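Local coordinates for hypothetical protein TT0907 (Thermus thermophilus, PDB 1WDI) that probably transfers and isomerises the ribose of S-adenosylmethionine onto preQ1-modified tRNA, forming epoxyqueuosine on the way to queuosine, at residues L29-R34 / P49-P54. Residues are numbered along the deposited sequence; the frame is centred on the assembly and turned at random.
Sequences LMVVYR and PEFLRP
V31 and F51 meet through a CH-pi contact, a worked example of how one aromatic ring lets a short helix pack on a mixed beta sheet. V31 lies on strand 28-32, which runs antiparallel to 40-44 and parallel to 341-344; F51 belongs to the short, weakly bonded helix 48-51, reached from the sheet through strand 40-44. The two side chains come from opposite directions, and CG2 of V31 sits over the middle of the F51 ring, 3.8 Å from its centroid and only 9° off the ring normal. The other methyl lies on the same side of the ring but displaced beyond its CD2-CE2 bond, V31 CG1 being 3.9 Å from F51 CD2. The CB of V31 points toward F51, and with CG1 anti to the backbone N (chi1 -179°) both methyls face the ring. Y33, just past the strand, crosses F51 at about a right angle and brings its hydroxyl to the ring edge near the ring plane. No hydrogen bond joins the two segments; the contact is one of van der Waals and CH-pi packing. A41 and K43 of strand 40-44 and L343 of strand 341-344 also touch F51. Were F51 an alanine, both V31 methyls would probably lose their aromatic partner, with a gap opened between sheet and helix. At the ring edge, Y33 OH stands 3.8 Å from F51 CE2.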
loop_
_atom_site.group_PDB
_atom_site.type_symbol
_atom_site.label_atom_id
_atom_site.label_comp_id
_atom_site.label_asym_id
_atom_site.label_seq_id
_atom_site.Cartn_x
_atom_site.Cartn_y
_atom_site.Cartn_z
ATOM N N LEU A 29 12.775 15.099 0.175
ATOM C CA LEU A 29 12.110 14.686 1.400
ATOM C C LEU A 29 11.860 15.903 2.278
ATOM O O LEU A 29 12.803 16.583 2.695
ATOM C CB LEU A 29 12.974 13.675 2.172
ATOM C CG LEU A 29 12.488 13.299 3.574
ATOM C CD1 LEU A 29 11.164 12.526 3.472
ATOM C CD2 LEU A 29 13.537 12.460 4.287
ATOM N N MET A 30 10.591 16.194 2.544
ATOM C CA MET A 30 10.265 17.314 3.409
ATOM C C MET A 30 10.041 16.743 4.798
ATOM O O MET A 30 9.172 15.890 4.993
ATOM C CB MET A 30 8.990 18.044 2.949
ATOM C CG MET A 30 8.608 19.196 3.874
ATOM S SD MET A 30 6.983 19.968 3.559
ATOM C CE MET A 30 7.402 21.006 2.199
ATOM N N VAL A 31 10.840 17.193 5.761
ATOM C CA VAL A 31 10.684 16.731 7.132
ATOM C C VAL A 31 9.896 17.802 7.884
ATOM O O VAL A 31 10.291 18.970 7.899
ATOM C CB VAL A 31 12.051 16.536 7.828
ATOM C CG1 VAL A 31 11.837 16.035 9.261
ATOM C CG2 VAL A 31 12.912 15.542 7.032
ATOM N N VAL A 32 8.773 17.417 8.483
ATOM C CA VAL A 32 7.966 18.374 9.241
ATOM C C VAL A 32 7.625 17.781 10.607
ATOM O O VAL A 32 7.440 16.573 10.738
ATOM C CB VAL A 32 6.670 18.752 8.470
ATOM C CG1 VAL A 32 5.840 17.516 8.207
ATOM C CG2 VAL A 32 5.862 19.779 9.267
ATOM N N TYR A 33 7.552 18.628 11.629
ATOM C CA TYR A 33 7.265 18.154 12.981
ATOM C C TYR A 33 5.830 18.378 13.469
ATOM O O TYR A 33 5.251 19.441 13.243
ATOM C CB TYR A 33 8.255 18.790 13.956
ATOM C CG TYR A 33 9.698 18.496 13.610
ATOM C CD1 TYR A 33 10.344 19.192 12.591
ATOM C CD2 TYR A 33 10.405 17.490 14.273
ATOM C CE1 TYR A 33 11.659 18.894 12.234
ATOM C CE2 TYR A 33 11.722 17.182 13.923
ATOM C CZ TYR A 33 12.340 17.888 12.900
ATOM O OH TYR A 33 13.630 17.577 12.528
ATOM N N ARG A 34 5.274 17.364 14.139
ATOM C CA ARG A 34 3.908 17.403 14.676
ATOM C C ARG A 34 3.793 18.387 15.826
ATOM O O ARG A 34 2.785 19.077 15.967
ATOM C CB ARG A 34 3.475 16.046 15.252
ATOM C CG ARG A 34 3.650 14.826 14.387
ATOM C CD ARG A 34 3.326 13.566 15.206
ATOM N NE ARG A 34 1.891 13.370 15.402
ATOM C CZ ARG A 34 1.366 12.413 16.166
ATOM N NH1 ARG A 34 2.158 11.571 16.815
ATOM N NH2 ARG A 34 0.047 12.280 16.261
ATOM N N PRO A 49 18.308 8.581 7.296
ATOM C CA PRO A 49 19.088 8.125 8.456
ATOM C C PRO A 49 19.381 9.232 9.476
ATOM O O PRO A 49 19.478 8.975 10.679
ATOM C CB PRO A 49 20.363 7.569 7.817
ATOM C CG PRO A 49 19.873 7.063 6.495
ATOM C CD PRO A 49 18.983 8.204 6.042
ATOM N N GLU A 50 19.520 10.458 8.983
ATOM C CA GLU A 50 19.781 11.615 9.834
ATOM C C GLU A 50 18.659 11.868 10.823
ATOM O O GLU A 50 18.890 12.381 11.919
ATOM C CB GLU A 50 19.923 12.880 8.991
ATOM C CG GLU A 50 21.273 13.108 8.370
ATOM C CD GLU A 50 21.268 14.343 7.493
ATOM O OE1 GLU A 50 20.610 15.336 7.876
ATOM O OE2 GLU A 50 21.921 14.322 6.431
ATOM N N PHE A 51 17.438 11.523 10.430
ATOM C CA PHE A 51 16.285 11.770 11.279
ATOM C C PHE A 51 15.805 10.584 12.085
ATOM O O PHE A 51 14.880 10.701 12.879
ATOM C CB PHE A 51 15.153 12.346 10.433
ATOM C CG PHE A 51 15.533 13.624 9.747
ATOM C CD1 PHE A 51 16.148 13.604 8.499
ATOM C CD2 PHE A 51 15.359 14.845 10.390
ATOM C CE1 PHE A 51 16.592 14.782 7.901
ATOM C CE2 PHE A 51 15.799 16.032 9.800
ATOM C CZ PHE A 51 16.419 15.999 8.553
ATOM N N LEU A 52 16.438 9.437 11.888
ATOM C CA LEU A 52 16.056 8.264 12.648
ATOM C C LEU A 52 17.158 7.997 13.658
ATOM O O LEU A 52 18.160 8.719 13.701
ATOM C CB LEU A 52 15.886 7.063 11.722
ATOM C CG LEU A 52 14.823 7.211 10.634
ATOM C CD1 LEU A 52 14.641 5.869 9.936
ATOM C CD2 LEU A 52 13.508 7.674 11.249
ATOM N N ARG A 53 16.971 6.980 14.486
ATOM C CA ARG A 53 18.000 6.633 15.451
ATOM C C ARG A 53 17.960 5.152 15.785
ATOM O O ARG A 53 16.946 4.488 15.583
ATOM C CB ARG A 53 17.880 7.495 16.712
ATOM C CG ARG A 53 16.512 7.568 17.328
ATOM C CD ARG A 53 16.232 8.997 17.784
ATOM N NE ARG A 53 14.983 9.082 18.526
ATOM C CZ ARG A 53 14.337 10.212 18.789
ATOM N NH1 ARG A 53 14.819 11.373 18.368
ATOM N NH2 ARG A 53 13.204 10.176 19.476
ATOM N N PRO A 54 19.085 4.605 16.266
ATOM C CA PRO A 54 19.094 3.180 16.597
ATOM C C PRO A 54 17.931 2.829 17.517
ATOM O O PRO A 54 17.687 3.508 18.512
ATOM C CB PRO A 54 20.468 2.975 17.248
ATOM C CG PRO A 54 20.817 4.340 17.783
ATOM C CD PRO A 54 20.340 5.259 16.683
#